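Local coordinates for titin heart isoform N2-B (Homo sapiens, PDB 2BK8), which serves as a structural protein of muscle, probably spanning half a sarcomere as a long chain of domains, of which this Ig-like one belongs to the M-band, at residues V34-G39 with Y49-E54; T72-V77 with Y81-S86. All coordinates share one frame; numbering follows the deposited sequence.

In the fold
Both contacts belong to one immunoglobulin I-set β-sandwich, and their centres lie about 10 Å apart. Contact 1 spans the gap between the two sheets, setting strand 33-38 of one against edge strand 49-54 of the other. Contact 2 stays within one sheet and lies in the hairpin of strands 71-78 and 83-92. The two meet because strands 33-38 and 71-78 are antiparallel neighbours: T35 O lies 2.8 Å from K76 N and G39 N lies 2.9 Å from T72 O, both probable hydrogen bonds. Side chains join them as well, with F38 stacked on Y73. Contact 1 is the nearer to the centre of the chain, about 5 Å against about 9 Å for contact 2, centre to centre.

Contact 1 (V34-G39 with Y49-E54); sequences VTWYFG and YEITYE
V34 sets its CG2 methyl over one face of the Y53 ring, 3.9 Å from the centroid and 23° off the ring normal, a CH-π contact offset toward the rim at CD1. The two side chains cross at about a right angle. With chi1 at 170°, the Y53 ring extends away from its own N and presents a face to the methyl. One step along, W36 and I51 slide past each other in opposite directions, and I51 CG2 touches W36 CD1 at 3.8 Å, obliquely to the indole. The indole N-H is used by a water lying in the ring plane, at 3.0 Å from W36 NE1; the same water donates to T52 O at 2.8 Å, so a polar bridge ties the indole edge to the opposing backbone. At the far end Y49 OH approaches F38 CD2 obliquely at 4.3 Å. An axis separation of 8.5 Å is too wide for backbone pairing, and the strands belong to the two different sheets of the sandwich. W36 also packs on C75 of strand 71-78, Y21 of strand 19-26 and L60 of strand 57-62, while I25 of strand 19-26 touches both V34 and Y53.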
ATOM      1  N   VAL A  34       5.067   1.146  -9.467  1.00 35.81           N
ATOM      2  CA  VAL A  34       4.446   1.337  -8.141  1.00 35.23           C
ATOM      3  C   VAL A  34       5.358   0.805  -7.059  1.00 35.43           C
ATOM      4  O   VAL A  34       5.934  -0.277  -7.227  1.00 32.68           O
ATOM      5  CB  VAL A  34       3.110   0.558  -8.038  1.00 35.77           C
ATOM      6  CG1 VAL A  34       2.512   0.638  -6.601  1.00 35.63           C
ATOM      7  CG2 VAL A  34       2.135   1.053  -9.076  1.00 38.33           C
ATOM      8  N   THR A  35       5.542   1.589  -5.993  1.00 32.96           N
ATOM      9  CA  THR A  35       6.327   1.134  -4.828  1.00 34.86           C
ATOM     10  C   THR A  35       5.524   1.440  -3.556  1.00 36.76           C
ATOM     11  O   THR A  35       5.015   2.558  -3.376  1.00 34.16           O
ATOM     12  CB  THR A  35       7.718   1.855  -4.749  1.00 34.34           C
ATOM     13  OG1 THR A  35       8.428   1.715  -5.995  1.00 34.79           O
ATOM     14  CG2 THR A  35       8.591   1.282  -3.624  1.00 36.84           C
ATOM     15  N   TRP A  36       5.431   0.458  -2.657  1.00 33.64           N
ATOM     16  CA  TRP A  36       4.767   0.672  -1.352  1.00 34.83           C
ATOM     17  C   TRP A  36       5.787   0.911  -0.222  1.00 33.80           C
ATOM     18  O   TRP A  36       6.925   0.423  -0.289  1.00 33.69           O
ATOM     19  CB  TRP A  36       3.892  -0.530  -0.989  1.00 33.73           C
ATOM     20  CG  TRP A  36       2.689  -0.751  -1.865  1.00 35.19           C
ATOM     21  CD1 TRP A  36       2.669  -1.336  -3.098  1.00 34.77           C
ATOM     22  CD2 TRP A  36       1.330  -0.377  -1.569  1.00 35.80           C
ATOM     23  NE1 TRP A  36       1.374  -1.368  -3.580  1.00 34.44           N
ATOM     24  CE2 TRP A  36       0.536  -0.797  -2.658  1.00 29.48           C
ATOM     25  CE3 TRP A  36       0.704   0.239  -0.463  1.00 35.23           C
ATOM     26  CZ2 TRP A  36      -0.876  -0.643  -2.683  1.00 33.76           C
ATOM     27  CZ3 TRP A  36      -0.694   0.418  -0.483  1.00 35.76           C
ATOM     28  CH2 TRP A  36      -1.476  -0.016  -1.618  1.00 34.38           C
ATOM     29  N   TYR A  37       5.369   1.658   0.806  1.00 32.90           N
ATOM     30  CA  TYR A  37       6.187   1.910   2.012  1.00 33.67           C
ATOM     31  C   TYR A  37       5.359   1.690   3.284  1.00 35.60           C
ATOM     32  O   TYR A  37       4.166   1.964   3.313  1.00 37.12           O
ATOM     33  CB  TYR A  37       6.766   3.335   2.033  1.00 33.04           C
ATOM     34  CG  TYR A  37       7.656   3.702   0.852  1.00 32.11           C
ATOM     35  CD1 TYR A  37       9.054   3.758   0.970  1.00 29.79           C
ATOM     36  CD2 TYR A  37       7.088   4.040  -0.385  1.00 32.80           C
ATOM     37  CE1 TYR A  37       9.855   4.110  -0.123  1.00 33.38           C
ATOM     38  CE2 TYR A  37       7.865   4.353  -1.448  1.00 33.02           C
ATOM     39  CZ  TYR A  37       9.243   4.388  -1.335  1.00 32.87           C
ATOM     40  OH  TYR A  37       9.990   4.751  -2.461  1.00 34.88           O
ATOM     41  N   PHE A  38       6.006   1.170   4.324  1.00 36.70           N
ATOM     42  CA  PHE A  38       5.451   1.183   5.681  1.00 36.38           C
ATOM     43  C   PHE A  38       6.281   2.152   6.505  1.00 36.12           C
ATOM     44  O   PHE A  38       7.465   1.904   6.753  1.00 34.58           O
ATOM     45  CB  PHE A  38       5.496  -0.222   6.305  1.00 34.40           C
ATOM     46  CG  PHE A  38       5.058  -0.278   7.774  1.00 35.76           C
ATOM     47  CD1 PHE A  38       3.952   0.447   8.231  1.00 34.72           C
ATOM     48  CD2 PHE A  38       5.747  -1.091   8.679  1.00 36.48           C
ATOM     49  CE1 PHE A  38       3.544   0.404   9.564  1.00 34.61           C
ATOM     50  CE2 PHE A  38       5.324  -1.176  10.024  1.00 35.56           C
ATOM     51  CZ  PHE A  38       4.237  -0.416  10.468  1.00 33.71           C
ATOM     52  N   GLY A  39       5.668   3.248   6.949  1.00 35.89           N
ATOM     53  CA  GLY A  39       6.445   4.323   7.573  1.00 36.04           C
ATOM     54  C   GLY A  39       7.629   4.688   6.681  1.00 36.66           C
ATOM     55  O   GLY A  39       7.425   5.011   5.500  1.00 37.55           O
ATOM     56  N   TYR A  49       5.049  -9.723   2.792  1.00 35.46           N
ATOM     57  CA  TYR A  49       4.199  -8.883   1.906  1.00 35.64           C
ATOM     58  C   TYR A  49       3.927  -9.514   0.530  1.00 37.27           C
ATOM     59  O   TYR A  49       4.857 -10.021  -0.109  1.00 39.04           O
ATOM     60  CB  TYR A  49       4.818  -7.478   1.675  1.00 35.17           C
ATOM     61  CG  TYR A  49       5.164  -6.745   2.943  1.00 33.01           C
ATOM     62  CD1 TYR A  49       4.167  -6.242   3.775  1.00 34.38           C
ATOM     63  CD2 TYR A  49       6.498  -6.545   3.311  1.00 35.33           C
ATOM     64  CE1 TYR A  49       4.491  -5.555   4.960  1.00 32.56           C
ATOM     65  CE2 TYR A  49       6.827  -5.865   4.496  1.00 33.81           C
ATOM     66  CZ  TYR A  49       5.826  -5.393   5.311  1.00 32.03           C
ATOM     67  OH  TYR A  49       6.132  -4.701   6.466  1.00 33.14           O
ATOM     68  N   GLU A  50       2.668  -9.452   0.070  1.00 35.36           N
ATOM     69  CA  GLU A  50       2.289  -9.979  -1.247  1.00 35.08           C
ATOM     70  C   GLU A  50       1.838  -8.752  -2.048  1.00 34.35           C
ATOM     71  O   GLU A  50       0.817  -8.147  -1.719  1.00 35.61           O
ATOM     72  CB  GLU A  50       1.165 -11.044  -1.159  1.00 36.15           C
ATOM     73  CG  GLU A  50       0.869 -11.787  -2.451  1.00 38.74           C
ATOM     74  CD  GLU A  50      -0.460 -12.599  -2.436  1.00 40.89           C
ATOM     75  OE1 GLU A  50      -0.934 -13.008  -1.361  1.00 40.62           O
ATOM     76  OE2 GLU A  50      -1.036 -12.824  -3.529  1.00 51.12           O
ATOM     77  N   ILE A  51       2.645  -8.371  -3.046  1.00 34.53           N
ATOM     78  CA  ILE A  51       2.467  -7.097  -3.754  1.00 35.92           C
ATOM     79  C   ILE A  51       2.320  -7.388  -5.230  1.00 34.74           C
ATOM     80  O   ILE A  51       3.143  -8.097  -5.835  1.00 32.65           O
ATOM     81  CB  ILE A  51       3.671  -6.141  -3.544  1.00 36.84           C
ATOM     82  CG1 ILE A  51       3.870  -5.823  -2.052  1.00 40.00           C
ATOM     83  CG2 ILE A  51       3.475  -4.813  -4.317  1.00 38.00           C
ATOM     84  CD1 ILE A  51       5.204  -5.102  -1.744  1.00 39.38           C
ATOM     85  N   THR A  52       1.264  -6.813  -5.813  1.00 33.62           N
ATOM     86  CA  THR A  52       1.026  -6.951  -7.250  1.00 31.05           C
ATOM     87  C   THR A  52       0.617  -5.600  -7.871  1.00 33.23           C
ATOM     88  O   THR A  52       0.021  -4.746  -7.209  1.00 34.13           O
ATOM     89  CB  THR A  52      -0.049  -8.027  -7.575  1.00 32.09           C
ATOM     90  OG1 THR A  52      -1.252  -7.715  -6.858  1.00 33.74           O
ATOM     91  CG2 THR A  52       0.428  -9.451  -7.153  1.00 31.11           C
ATOM     92  N   TYR A  53       0.962  -5.422  -9.141  1.00 34.55           N
ATOM     93  CA  TYR A  53       0.448  -4.278  -9.923  1.00 33.51           C
ATOM     94  C   TYR A  53       0.190  -4.691 -11.359  1.00 34.43           C
ATOM     95  O   TYR A  53       1.095  -5.204 -12.020  1.00 34.08           O
ATOM     96  CB  TYR A  53       1.376  -3.046  -9.899  1.00 34.69           C
ATOM     97  CG  TYR A  53       0.897  -2.016 -10.905  1.00 34.15           C
ATOM     98  CD1 TYR A  53      -0.240  -1.239 -10.648  1.00 30.58           C
ATOM     99  CD2 TYR A  53       1.529  -1.878 -12.143  1.00 34.31           C
ATOM    100  CE1 TYR A  53      -0.735  -0.320 -11.618  1.00 33.03           C
ATOM    101  CE2 TYR A  53       1.049  -0.987 -13.106  1.00 34.77           C
ATOM    102  CZ  TYR A  53      -0.084  -0.213 -12.837  1.00 34.49           C
ATOM    103  OH  TYR A  53      -0.535   0.675 -13.798  1.00 36.03           O
ATOM    104  N   GLU A  54      -1.038  -4.460 -11.842  1.00 34.27           N
ATOM    105  CA  GLU A  54      -1.427  -4.753 -13.241  1.00 36.78           C
ATOM    106  C   GLU A  54      -2.599  -3.864 -13.628  1.00 33.93           C
ATOM    107  O   GLU A  54      -3.536  -3.718 -12.824  1.00 34.51           O
ATOM    108  CB  GLU A  54      -1.871  -6.216 -13.420  1.00 38.34           C
ATOM    109  CG  GLU A  54      -1.081  -7.224 -12.595  1.00 42.52           C
ATOM    110  CD  GLU A  54      -1.361  -8.662 -12.939  1.00 44.95           C
ATOM    111  OE1 GLU A  54      -1.930  -8.922 -14.026  1.00 48.22           O
ATOM    112  OE2 GLU A  54      -0.973  -9.548 -12.132  1.00 48.04           O
TER
HETATM  113  O   HOH W   1       1.621  -2.568  -6.370  1.00 28.30           O

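Contact 2 (T72-V77 with Y81-S86); sequences TYRCKV and YGEDSS
R74 runs its extended aliphatic stem past S85, with R74 CG 4.0 Å from S85 CB, and then hooks its guanidinium onto the serine. R74 NE donates to S85 OG at 3.0 Å with an angle of 155°, and the oxygen sits at the edge of the guanidinium, only 10° out of its plane. S85 OG is anti to its own carbonyl carbon (chi1 -64°), a setting that turns the hydroxyl toward this edge. A water lying in the same plane accepts from R74 NH2 and donates to E83 OE2, bridging charges that stand 4.3 Å apart between R74 NH2 and E83 OE2. Closer is the K76 pair: K76 NZ makes a salt bridge of 3.4 Å to E83 OE2, and a second water links K76 NZ to E83 OE1, so both carboxylate oxygens are tied to K76, OE2 directly and OE1 through water. Beneath this polar surface lies the F-G hairpin of the Ig fold. C75 with S86 and V77 with D84 are hydrogen-bonded antiparallel pairs flanking the non-hydrogen-bonded pair K76 with S85, whose CA atoms are 4.5 Å apart. V77 N donates to D84 O at 2.8 Å, and D84 N returns a bond to V77 O. S85 CA adds a CH···O contact of 3.2 Å to C75 O. C75, V77 and S86 lie on the face opposite K76 and S85; D84 starts out on that face too, but its carboxylate turns away, OD2 accepting from S5 N. There C75 packs on V34 and W36, and S86 OG bonds with S5 OG and G6 O. Near the start of strand 71-78, Y73 OH bonds to D69 O four residues back, a tyrosine corner.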
ATOM      1  N   THR A  72       1.301   3.850   9.259  1.00 37.13           N
ATOM      2  CA  THR A  72       0.893   4.452   7.990  1.00 37.14           C
ATOM      3  C   THR A  72       1.524   3.752   6.784  1.00 39.64           C
ATOM      4  O   THR A  72       2.748   3.545   6.773  1.00 39.20           O
ATOM      5  CB  THR A  72       1.257   5.946   7.963  1.00 40.32           C
ATOM      6  OG1 THR A  72       0.667   6.614   9.090  1.00 38.08           O
ATOM      7  CG2 THR A  72       0.752   6.581   6.686  1.00 37.95           C
ATOM      8  N   TYR A  73       0.694   3.419   5.781  1.00 36.53           N
ATOM      9  CA  TYR A  73       1.146   2.741   4.543  1.00 36.82           C
ATOM     10  C   TYR A  73       0.961   3.710   3.363  1.00 37.24           C
ATOM     11  O   TYR A  73      -0.060   4.404   3.301  1.00 40.93           O
ATOM     12  CB  TYR A  73       0.365   1.418   4.332  1.00 35.81           C
ATOM     13  CG  TYR A  73       0.756   0.360   5.349  1.00 38.56           C
ATOM     14  CD1 TYR A  73       1.613  -0.674   5.002  1.00 38.36           C
ATOM     15  CD2 TYR A  73       0.321   0.454   6.678  1.00 39.46           C
ATOM     16  CE1 TYR A  73       2.040  -1.622   5.968  1.00 34.90           C
ATOM     17  CE2 TYR A  73       0.726  -0.492   7.645  1.00 37.13           C
ATOM     18  CZ  TYR A  73       1.581  -1.513   7.282  1.00 35.80           C
ATOM     19  OH  TYR A  73       1.953  -2.436   8.265  1.00 35.56           O
ATOM     20  N   ARG A  74       1.959   3.801   2.475  1.00 36.69           N
ATOM     21  CA  ARG A  74       1.939   4.714   1.306  1.00 35.82           C
ATOM     22  C   ARG A  74       2.060   3.897   0.029  1.00 37.47           C
ATOM     23  O   ARG A  74       2.886   2.992  -0.056  1.00 35.33           O
ATOM     24  CB  ARG A  74       3.108   5.710   1.368  1.00 33.15           C
ATOM     25  CG  ARG A  74       3.342   6.618   0.128  1.00 35.28           C
ATOM     26  CD  ARG A  74       4.607   7.478   0.356  1.00 36.15           C
ATOM     27  NE  ARG A  74       4.864   8.474  -0.682  1.00 39.28           N
ATOM     28  CZ  ARG A  74       5.758   9.460  -0.574  1.00 39.25           C
ATOM     29  NH1 ARG A  74       6.479   9.605   0.536  1.00 42.87           N
ATOM     30  NH2 ARG A  74       5.923  10.327  -1.557  1.00 39.62           N
ATOM     31  N   CYS A  75       1.224   4.211  -0.959  1.00 33.87           N
ATOM     32  CA  CYS A  75       1.388   3.682  -2.332  1.00 32.14           C
ATOM     33  C   CYS A  75       1.926   4.827  -3.175  1.00 33.68           C
ATOM     34  O   CYS A  75       1.235   5.854  -3.369  1.00 35.24           O
ATOM     35  CB  CYS A  75       0.042   3.220  -2.904  1.00 33.00           C
ATOM     36  SG  CYS A  75       0.123   2.557  -4.607  1.00 36.58           S
ATOM     37  N   LYS A  76       3.170   4.681  -3.633  1.00 32.41           N
ATOM     38  CA  LYS A  76       3.819   5.693  -4.495  1.00 33.19           C
ATOM     39  C   LYS A  76       3.838   5.295  -5.979  1.00 34.11           C
ATOM     40  O   LYS A  76       4.368   4.248  -6.367  1.00 33.12           O
ATOM     41  CB  LYS A  76       5.255   6.045  -3.995  1.00 33.03           C
ATOM     42  CG  LYS A  76       5.938   7.147  -4.821  1.00 35.37           C
ATOM     43  CD  LYS A  76       7.343   7.421  -4.281  1.00 38.49           C
ATOM     44  CE  LYS A  76       8.098   8.391  -5.171  1.00 40.81           C
ATOM     45  NZ  LYS A  76       9.080   9.237  -4.412  1.00 44.16           N
ATOM     46  N   VAL A  77       3.294   6.173  -6.824  1.00 33.77           N
ATOM     47  CA  VAL A  77       3.165   5.895  -8.258  1.00 36.11           C
ATOM     48  C   VAL A  77       3.982   6.874  -9.084  1.00 34.89           C
ATOM     49  O   VAL A  77       3.890   8.077  -8.883  1.00 36.06           O
ATOM     50  CB  VAL A  77       1.679   5.860  -8.700  1.00 31.73           C
ATOM     51  CG1 VAL A  77       1.571   5.084  -9.935  1.00 32.44           C
ATOM     52  CG2 VAL A  77       0.837   5.102  -7.617  1.00 37.00           C
ATOM     53  N   TYR A  81       5.959  11.264 -16.611  1.00 40.94           N
ATOM     54  CA  TYR A  81       5.368  12.603 -16.573  1.00 45.86           C
ATOM     55  C   TYR A  81       5.363  13.220 -15.180  1.00 44.67           C
ATOM     56  O   TYR A  81       5.428  14.443 -15.045  1.00 46.22           O
ATOM     57  CB  TYR A  81       3.953  12.583 -17.159  1.00 48.34           C
ATOM     58  CG  TYR A  81       3.922  12.239 -18.633  1.00 51.30           C
ATOM     59  CD1 TYR A  81       4.481  13.098 -19.579  1.00 51.10           C
ATOM     60  CD2 TYR A  81       3.343  11.052 -19.081  1.00 52.23           C
ATOM     61  CE1 TYR A  81       4.462  12.787 -20.936  1.00 52.67           C
ATOM     62  CE2 TYR A  81       3.316  10.733 -20.441  1.00 51.93           C
ATOM     63  CZ  TYR A  81       3.878  11.603 -21.358  1.00 51.88           C
ATOM     64  OH  TYR A  81       3.857  11.296 -22.702  1.00 52.71           O
ATOM     65  N   GLY A  82       5.287  12.377 -14.158  1.00 43.55           N
ATOM     66  CA  GLY A  82       5.340  12.840 -12.779  1.00 39.75           C
ATOM     67  C   GLY A  82       5.085  11.721 -11.792  1.00 38.89           C
ATOM     68  O   GLY A  82       5.407  10.563 -12.055  1.00 36.70           O
ATOM     69  N   GLU A  83       4.513  12.078 -10.645  1.00 37.67           N
ATOM     70  CA  GLU A  83       4.232  11.111  -9.583  1.00 37.53           C
ATOM     71  C   GLU A  83       3.030  11.546  -8.737  1.00 35.87           C
ATOM     72  O   GLU A  83       2.584  12.706  -8.844  1.00 36.65           O
ATOM     73  CB  GLU A  83       5.484  10.893  -8.729  1.00 39.77           C
ATOM     74  CG  GLU A  83       5.848  11.994  -7.743  1.00 42.32           C
ATOM     75  CD  GLU A  83       7.013  11.586  -6.842  1.00 43.55           C
ATOM     76  OE1 GLU A  83       8.147  11.431  -7.356  1.00 45.24           O
ATOM     77  OE2 GLU A  83       6.791  11.417  -5.626  1.00 47.29           O
ATOM     78  N   ASP A  84       2.476  10.599  -7.975  1.00 35.12           N
ATOM     79  CA  ASP A  84       1.418  10.826  -6.974  1.00 34.76           C
ATOM     80  C   ASP A  84       1.521   9.727  -5.901  1.00 34.91           C
ATOM     81  O   ASP A  84       2.087   8.646  -6.148  1.00 36.41           O
ATOM     82  CB  ASP A  84       0.031  10.788  -7.650  1.00 35.22           C
ATOM     83  CG  ASP A  84      -1.110  11.405  -6.784  1.00 38.67           C
ATOM     84  OD1 ASP A  84      -0.874  12.028  -5.723  1.00 36.83           O
ATOM     85  OD2 ASP A  84      -2.277  11.309  -7.218  1.00 36.02           O
ATOM     86  N   SER A  85       0.977   9.999  -4.714  1.00 31.57           N
ATOM     87  CA  SER A  85       0.935   8.983  -3.633  1.00 31.50           C
ATOM     88  C   SER A  85      -0.416   9.038  -2.910  1.00 30.46           C
ATOM     89  O   SER A  85      -1.053  10.120  -2.842  1.00 33.74           O
ATOM     90  CB  SER A  85       2.036   9.272  -2.595  1.00 33.53           C
ATOM     91  OG  SER A  85       3.351   9.154  -3.124  1.00 36.67           O
ATOM     92  N   SER A  86      -0.784   7.904  -2.291  1.00 32.72           N
ATOM     93  CA  SER A  86      -2.012   7.777  -1.506  1.00 29.20           C
ATOM     94  C   SER A  86      -1.632   7.029  -0.219  1.00 32.96           C
ATOM     95  O   SER A  86      -0.665   6.276  -0.239  1.00 33.50           O
ATOM     96  CB  SER A  86      -3.093   7.066  -2.348  1.00 28.72           C
ATOM     97  OG  SER A  86      -3.565   7.937  -3.395  1.00 34.99           O
TER
HETATM   98  O   HOH W   2       4.416  11.073  -4.326  1.00 39.96           O
HETATM   99  O   HOH W   3      10.354  10.864  -6.181  1.00 54.50           O